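Local coordinates for protein PpBBE-like 1 D396N (Physcomitrella patens subsp. patens, PDB 6EO5) that oxidises cellobiose as a flavin-dependent oxidase of the berberine bridge enzyme family, with FAD probably held by two covalent links, at residues V166-V176 against Y205-H216. Sequence-based numbering, arbitrary orientation.
Sequences VTDNILEVQLV and YGIVTQFTFRVH. With FAD (flavin-adenine dinucleotide), chain C.
Strands 170-176 and 207-214 run antiparallel with 138° between their N-to-C directions, and two classic beta bulges interrupt the pairing. At the first, Leu171 and Glu172 both face Thr212, whose O takes a 2.8 Å bond from Leu171 N and a weak one from Glu172 N. At the second, Thr209 and Gln210 both face Gln174: Gln174 O accepts Thr209 N at 2.7 Å and, from above the carbonyl plane, Thr209 OG1, set between its own backbone N and carbonyl carbon (chi1 53°). Val208, in a non-hydrogen-bonded pair with Leu175, turns its backbone away from strand 170-176 and toward the FAD adenine: its N bonds N1A and its O receives N6A, both at 3.0 Å. Gly206, just ahead of the strand, has backbone angles that would jam a CB against Tyr205 O; the CB would also collide with Leu175 CD1 and Val176 O.

Ile170, Val173, Leu175, Val208, Phe211 and Phe213 make the apolar face. Val173 CG1 lies 3.5 Å from Phe211 CD1, while Ile170 CG1 and Val166 CG1 both meet Phe213 CE1. The other face is more polar: a water joins Glu172 OE2, Gln210 NE2 and Thr212 OG1, and Glu172 OE1 reaches Asn186. Leu171 CD1 sits 3.8 Å above the centre of the Arg214 guanidinium. His216 NE2 gives a 2.8 Å bond to Asn169 OD1, which lies in the ring plane of His216, while the ring nitrogen stands above the amide carbonyl plane, the two flat groups being 88° apart. Since Asn169 ND2 also binds Phe163 O and Leu165 O, an alanine here would probably leave His216 NE2 and those two carbonyls without their mate.

Helix 147-153 packs on the apolar face through Leu152 and Ile147, which touch Phe211 and Phe213; strands 182-186 and 113-117 extend the sheet beyond 170-176 and 207-217 respectively.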
loop_
_atom_site.group_PDB
_atom_site.type_symbol
_atom_site.label_atom_id
_atom_site.label_comp_id
_atom_site.label_asym_id
_atom_site.label_seq_id
_atom_site.Cartn_x
_atom_site.Cartn_y
_atom_site.Cartn_z
ATOM N N VAL A 166 -8.637 2.177 -0.398
ATOM C CA VAL A 166 -8.360 3.611 -0.367
ATOM C C VAL A 166 -8.566 4.210 -1.748
ATOM O O VAL A 166 -9.227 5.246 -1.906
ATOM C CB VAL A 166 -6.936 3.878 0.145
ATOM C CG1 VAL A 166 -6.683 5.358 0.237
ATOM C CG2 VAL A 166 -6.745 3.231 1.482
ATOM N N THR A 167 -8.022 3.548 -2.774
ATOM C CA THR A 167 -8.126 4.077 -4.128
ATOM C C THR A 167 -9.585 4.184 -4.554
ATOM O O THR A 167 -9.954 5.120 -5.267
ATOM C CB THR A 167 -7.286 3.214 -5.102
ATOM O OG1 THR A 167 -6.717 4.042 -6.125
ATOM C CG2 THR A 167 -8.099 2.088 -5.756
ATOM N N ASP A 168 -10.443 3.287 -4.067
ATOM C CA ASP A 168 -11.864 3.339 -4.379
ATOM C C ASP A 168 -12.558 4.554 -3.781
ATOM O O ASP A 168 -13.715 4.825 -4.130
ATOM C CB ASP A 168 -12.562 2.078 -3.863
ATOM C CG ASP A 168 -12.291 0.854 -4.714
ATOM O OD1 ASP A 168 -12.149 1.007 -5.946
ATOM O OD2 ASP A 168 -12.244 -0.264 -4.143
ATOM N N ASN A 169 -11.908 5.260 -2.858
ATOM C CA ASN A 169 -12.515 6.385 -2.164
ATOM C C ASN A 169 -11.882 7.710 -2.558
ATOM O O ASN A 169 -12.215 8.750 -1.975
ATOM C CB ASN A 169 -12.431 6.179 -0.651
ATOM C CG ASN A 169 -13.392 5.125 -0.158
ATOM O OD1 ASN A 169 -14.563 5.408 0.056
ATOM N ND2 ASN A 169 -12.904 3.896 0.019
ATOM N N ILE A 170 -10.951 7.688 -3.509
ATOM C CA ILE A 170 -10.476 8.917 -4.123
ATOM C C ILE A 170 -11.619 9.502 -4.942
ATOM O O ILE A 170 -12.081 8.895 -5.916
ATOM C CB ILE A 170 -9.236 8.657 -4.988
ATOM C CG1 ILE A 170 -8.060 8.177 -4.128
ATOM C CG2 ILE A 170 -8.885 9.898 -5.790
ATOM C CD1 ILE A 170 -6.808 7.785 -4.930
ATOM N N LEU A 171 -12.109 10.668 -4.526
ATOM C CA LEU A 171 -13.130 11.385 -5.274
ATOM C C LEU A 171 -12.525 12.385 -6.246
ATOM O O LEU A 171 -13.180 12.742 -7.239
ATOM C CB LEU A 171 -14.077 12.117 -4.314
ATOM C CG LEU A 171 -15.155 11.343 -3.557
ATOM C CD1 LEU A 171 -15.684 12.188 -2.438
ATOM C CD2 LEU A 171 -16.290 10.975 -4.492
ATOM N N GLU A 172 -11.287 12.813 -5.991
ATOM C CA GLU A 172 -10.618 13.828 -6.784
ATOM C C GLU A 172 -9.173 13.950 -6.317
ATOM O O GLU A 172 -8.883 13.786 -5.131
ATOM C CB GLU A 172 -11.334 15.174 -6.656
ATOM C CG GLU A 172 -10.746 16.283 -7.500
ATOM C CD GLU A 172 -11.233 17.663 -7.091
ATOM O OE1 GLU A 172 -12.363 18.036 -7.482
ATOM O OE2 GLU A 172 -10.480 18.370 -6.372
ATOM N N VAL A 173 -8.272 14.235 -7.261
ATOM C CA VAL A 173 -6.897 14.609 -6.952
ATOM C C VAL A 173 -6.575 15.920 -7.649
ATOM O O VAL A 173 -7.224 16.315 -8.621
ATOM C CB VAL A 173 -5.850 13.548 -7.383
ATOM C CG1 VAL A 173 -5.956 12.300 -6.541
ATOM C CG2 VAL A 173 -5.993 13.227 -8.857
ATOM N N GLN A 174 -5.539 16.583 -7.147
ATOM C CA GLN A 174 -4.875 17.665 -7.856
ATOM C C GLN A 174 -3.397 17.343 -7.944
ATOM O O GLN A 174 -2.792 16.932 -6.947
ATOM C CB GLN A 174 -5.065 18.994 -7.155
ATOM C CG GLN A 174 -6.510 19.330 -6.986
ATOM C CD GLN A 174 -6.686 20.686 -6.392
ATOM O OE1 GLN A 174 -5.707 21.422 -6.204
ATOM N NE2 GLN A 174 -7.931 21.040 -6.087
ATOM N N LEU A 175 -2.820 17.532 -9.132
ATOM C CA LEU A 175 -1.409 17.250 -9.342
ATOM C C LEU A 175 -0.785 18.324 -10.223
ATOM O O LEU A 175 -1.471 19.051 -10.943
ATOM C CB LEU A 175 -1.191 15.857 -9.966
ATOM C CG LEU A 175 -1.801 15.579 -11.338
ATOM C CD1 LEU A 175 -0.770 15.801 -12.439
ATOM C CD2 LEU A 175 -2.348 14.165 -11.372
ATOM N N VAL A 176 0.540 18.404 -10.145
ATOM C CA VAL A 176 1.362 19.216 -11.033
ATOM C C VAL A 176 1.841 18.309 -12.160
ATOM O O VAL A 176 2.587 17.353 -11.916
ATOM C CB VAL A 176 2.547 19.835 -10.272
ATOM C CG1 VAL A 176 3.481 20.576 -11.216
ATOM C CG2 VAL A 176 2.037 20.750 -9.174
ATOM N N TYR A 205 2.292 9.943 -13.718
ATOM C CA TYR A 205 1.475 10.985 -14.334
ATOM C C TYR A 205 1.681 12.359 -13.719
ATOM O O TYR A 205 0.960 13.293 -14.079
ATOM C CB TYR A 205 -0.012 10.619 -14.269
ATOM C CG TYR A 205 -0.322 9.336 -14.994
ATOM C CD1 TYR A 205 -0.261 8.112 -14.338
ATOM C CD2 TYR A 205 -0.648 9.339 -16.339
ATOM C CE1 TYR A 205 -0.533 6.929 -15.004
ATOM C CE2 TYR A 205 -0.920 8.158 -17.016
ATOM C CZ TYR A 205 -0.863 6.957 -16.345
ATOM O OH TYR A 205 -1.142 5.785 -17.014
ATOM N N GLY A 206 2.642 12.520 -12.822
ATOM C CA GLY A 206 2.857 13.803 -12.200
ATOM C C GLY A 206 2.848 13.680 -10.697
ATOM O O GLY A 206 2.811 12.579 -10.137
ATOM N N ILE A 207 2.870 14.827 -10.030
ATOM C CA ILE A 207 3.037 14.899 -8.586
ATOM C C ILE A 207 1.698 15.313 -7.990
ATOM O O ILE A 207 1.307 16.480 -8.080
ATOM C CB ILE A 207 4.154 15.872 -8.200
ATOM C CG1 ILE A 207 5.462 15.410 -8.845
ATOM C CG2 ILE A 207 4.259 15.983 -6.683
ATOM C CD1 ILE A 207 6.648 16.226 -8.494
ATOM N N VAL A 208 0.985 14.356 -7.390
ATOM C CA VAL A 208 -0.261 14.662 -6.695
ATOM C C VAL A 208 0.047 15.527 -5.483
ATOM O O VAL A 208 0.935 15.208 -4.682
ATOM C CB VAL A 208 -0.995 13.374 -6.291
ATOM C CG1 VAL A 208 -2.198 13.703 -5.393
ATOM C CG2 VAL A 208 -1.452 12.613 -7.523
ATOM N N THR A 209 -0.672 16.641 -5.351
ATOM C CA THR A 209 -0.481 17.534 -4.214
ATOM C C THR A 209 -1.555 17.386 -3.149
ATOM O O THR A 209 -1.265 17.597 -1.967
ATOM C CB THR A 209 -0.435 18.994 -4.674
ATOM O OG1 THR A 209 -1.596 19.275 -5.465
ATOM C CG2 THR A 209 0.827 19.251 -5.486
ATOM N N GLN A 210 -2.782 17.020 -3.524
ATOM C CA GLN A 210 -3.784 16.743 -2.509
ATOM C C GLN A 210 -4.812 15.744 -3.024
ATOM O O GLN A 210 -5.018 15.586 -4.232
ATOM C CB GLN A 210 -4.470 18.024 -2.028
ATOM C CG GLN A 210 -5.437 18.660 -3.002
ATOM C CD GLN A 210 -6.326 19.678 -2.312
ATOM O OE1 GLN A 210 -5.924 20.297 -1.320
ATOM N NE2 GLN A 210 -7.547 19.841 -2.816
ATOM N N PHE A 211 -5.447 15.066 -2.071
ATOM C CA PHE A 211 -6.530 14.128 -2.307
ATOM C C PHE A 211 -7.830 14.658 -1.712
ATOM O O PHE A 211 -7.829 15.374 -0.706
ATOM C CB PHE A 211 -6.241 12.774 -1.656
ATOM C CG PHE A 211 -5.142 12.007 -2.290
ATOM C CD1 PHE A 211 -5.412 11.130 -3.327
ATOM C CD2 PHE A 211 -3.843 12.123 -1.828
ATOM C CE1 PHE A 211 -4.408 10.402 -3.916
ATOM C CE2 PHE A 211 -2.817 11.391 -2.413
ATOM C CZ PHE A 211 -3.102 10.528 -3.459
ATOM N N THR A 212 -8.948 14.266 -2.314
ATOM C CA THR A 212 -10.258 14.398 -1.689
ATOM C C THR A 212 -10.865 13.009 -1.571
ATOM O O THR A 212 -11.104 12.351 -2.591
ATOM C CB THR A 212 -11.191 15.314 -2.481
ATOM O OG1 THR A 212 -10.603 16.613 -2.584
ATOM C CG2 THR A 212 -12.511 15.435 -1.762
ATOM N N PHE A 213 -11.125 12.581 -0.332
ATOM C CA PHE A 213 -11.579 11.231 -0.018
ATOM C C PHE A 213 -13.039 11.217 0.407
ATOM O O PHE A 213 -13.497 12.112 1.119
ATOM C CB PHE A 213 -10.744 10.608 1.101
ATOM C CG PHE A 213 -9.363 10.222 0.682
ATOM C CD1 PHE A 213 -9.166 9.130 -0.154
ATOM C CD2 PHE A 213 -8.262 10.941 1.121
ATOM C CE1 PHE A 213 -7.900 8.755 -0.544
ATOM C CE2 PHE A 213 -6.987 10.573 0.736
ATOM C CZ PHE A 213 -6.804 9.475 -0.100
ATOM N N ARG A 214 -13.760 10.194 -0.045
ATOM C CA ARG A 214 -14.994 9.785 0.611
ATOM C C ARG A 214 -14.640 9.177 1.963
ATOM O O ARG A 214 -13.717 8.360 2.054
ATOM C CB ARG A 214 -15.744 8.772 -0.256
ATOM C CG ARG A 214 -16.962 8.162 0.398
ATOM C CD ARG A 214 -18.109 9.178 0.435
ATOM N NE ARG A 214 -18.527 9.562 -0.918
ATOM C CZ ARG A 214 -19.023 10.754 -1.244
ATOM N NH1 ARG A 214 -19.145 11.693 -0.311
ATOM N NH2 ARG A 214 -19.379 11.012 -2.500
ATOM N N VAL A 215 -15.332 9.600 3.021
ATOM C CA VAL A 215 -15.052 9.111 4.369
ATOM C C VAL A 215 -16.264 8.336 4.875
ATOM O O VAL A 215 -17.352 8.400 4.302
ATOM C CB VAL A 215 -14.653 10.238 5.340
ATOM C CG1 VAL A 215 -13.383 10.929 4.844
ATOM C CG2 VAL A 215 -15.794 11.235 5.535
ATOM N N HIS A 216 -16.054 7.567 5.950
ATOM C CA HIS A 216 -17.053 6.627 6.455
ATOM C C HIS A 216 -17.178 6.698 7.973
ATOM O O HIS A 216 -16.171 6.775 8.687
ATOM C CB HIS A 216 -16.723 5.192 6.038
ATOM C CG HIS A 216 -16.512 5.040 4.565
ATOM N ND1 HIS A 216 -17.508 4.625 3.709
ATOM C CD2 HIS A 216 -15.425 5.279 3.791
ATOM C CE1 HIS A 216 -17.039 4.599 2.474
ATOM N NE2 HIS A 216 -15.779 4.994 2.496
HETATM P PA FAD C . 6.545 6.043 -1.299
HETATM O O1A FAD C . 7.811 5.205 -1.382
HETATM O O2A FAD C . 6.832 7.452 -0.846
HETATM O O5B FAD C . 5.679 6.047 -2.661
HETATM C C5B FAD C . 5.516 4.881 -3.439
HETATM C C4B FAD C . 5.344 5.231 -4.913
HETATM O O4B FAD C . 4.342 6.220 -5.066
HETATM C C3B FAD C . 6.613 5.805 -5.516
HETATM O O3B FAD C . 6.661 5.447 -6.880
HETATM C C2B FAD C . 6.391 7.291 -5.409
HETATM O O2B FAD C . 7.143 8.004 -6.359
HETATM C C1B FAD C . 4.888 7.402 -5.629
HETATM N N9A FAD C . 4.387 8.637 -4.986
HETATM C C8A FAD C . 4.575 9.019 -3.678
HETATM N N7A FAD C . 3.984 10.217 -3.484
HETATM C C5A FAD C . 3.424 10.612 -4.647
HETATM C C6A FAD C . 2.718 11.747 -4.999
HETATM N N6A FAD C . 2.489 12.688 -4.089
HETATM N N1A FAD C . 2.253 11.891 -6.288
HETATM C C2A FAD C . 2.509 10.911 -7.219
HETATM N N3A FAD C . 3.218 9.782 -6.870
HETATM C C4A FAD C . 3.673 9.636 -5.601
HETATM N N1 FAD C . -0.102 -1.819 1.691
HETATM C C2 FAD C . -1.471 -2.030 1.885
HETATM O O2 FAD C . -2.299 -1.981 0.951
HETATM N N3 FAD C . -1.932 -2.290 3.165
HETATM C C4 FAD C . -1.057 -2.348 4.229
HETATM O O4 FAD C . -1.495 -2.567 5.355
HETATM C C4X FAD C . 0.301 -2.142 4.036
HETATM N N5 FAD C . 1.161 -2.155 5.113
HETATM C C5X FAD C . 2.437 -1.641 4.980
HETATM C C6 FAD C . 3.248 -1.530 6.105
HETATM C C7 FAD C . 4.504 -0.906 6.060
HETATM C C7M FAD C . 5.348 -0.790 7.310
HETATM C C8 FAD C . 4.991 -0.484 4.805
HETATM C C8M FAD C . 6.386 0.093 4.657
HETATM C C9 FAD C . 4.193 -0.688 3.663
HETATM C C9A FAD C . 2.904 -1.246 3.730
HETATM N N10 FAD C . 2.106 -1.497 2.605
HETATM C C10 FAD C . 0.776 -1.834 2.765
HETATM C "C1'" FAD C . 2.556 -1.139 1.228
HETATM C "C2'" FAD C . 2.160 0.306 0.937
HETATM O "O2'" FAD C . 0.799 0.444 0.599
HETATM C "C3'" FAD C . 3.002 0.812 -0.211
HETATM O "O3'" FAD C . 4.341 0.697 0.208
HETATM C "C4'" FAD C . 2.627 2.254 -0.543
HETATM O "O4'" FAD C . 2.830 2.466 -1.926
HETATM C "C5'" FAD C . 3.435 3.233 0.306
HETATM O "O5'" FAD C . 3.222 4.585 -0.045
HETATM P P FAD C . 4.283 5.689 0.476
HETATM O O1P FAD C . 3.788 7.070 0.113
HETATM O O2P FAD C . 4.615 5.562 1.938
HETATM O O3P FAD C . 5.642 5.226 -0.249
HETATM O O HOH W 1 -8.487 17.542 -4.089
#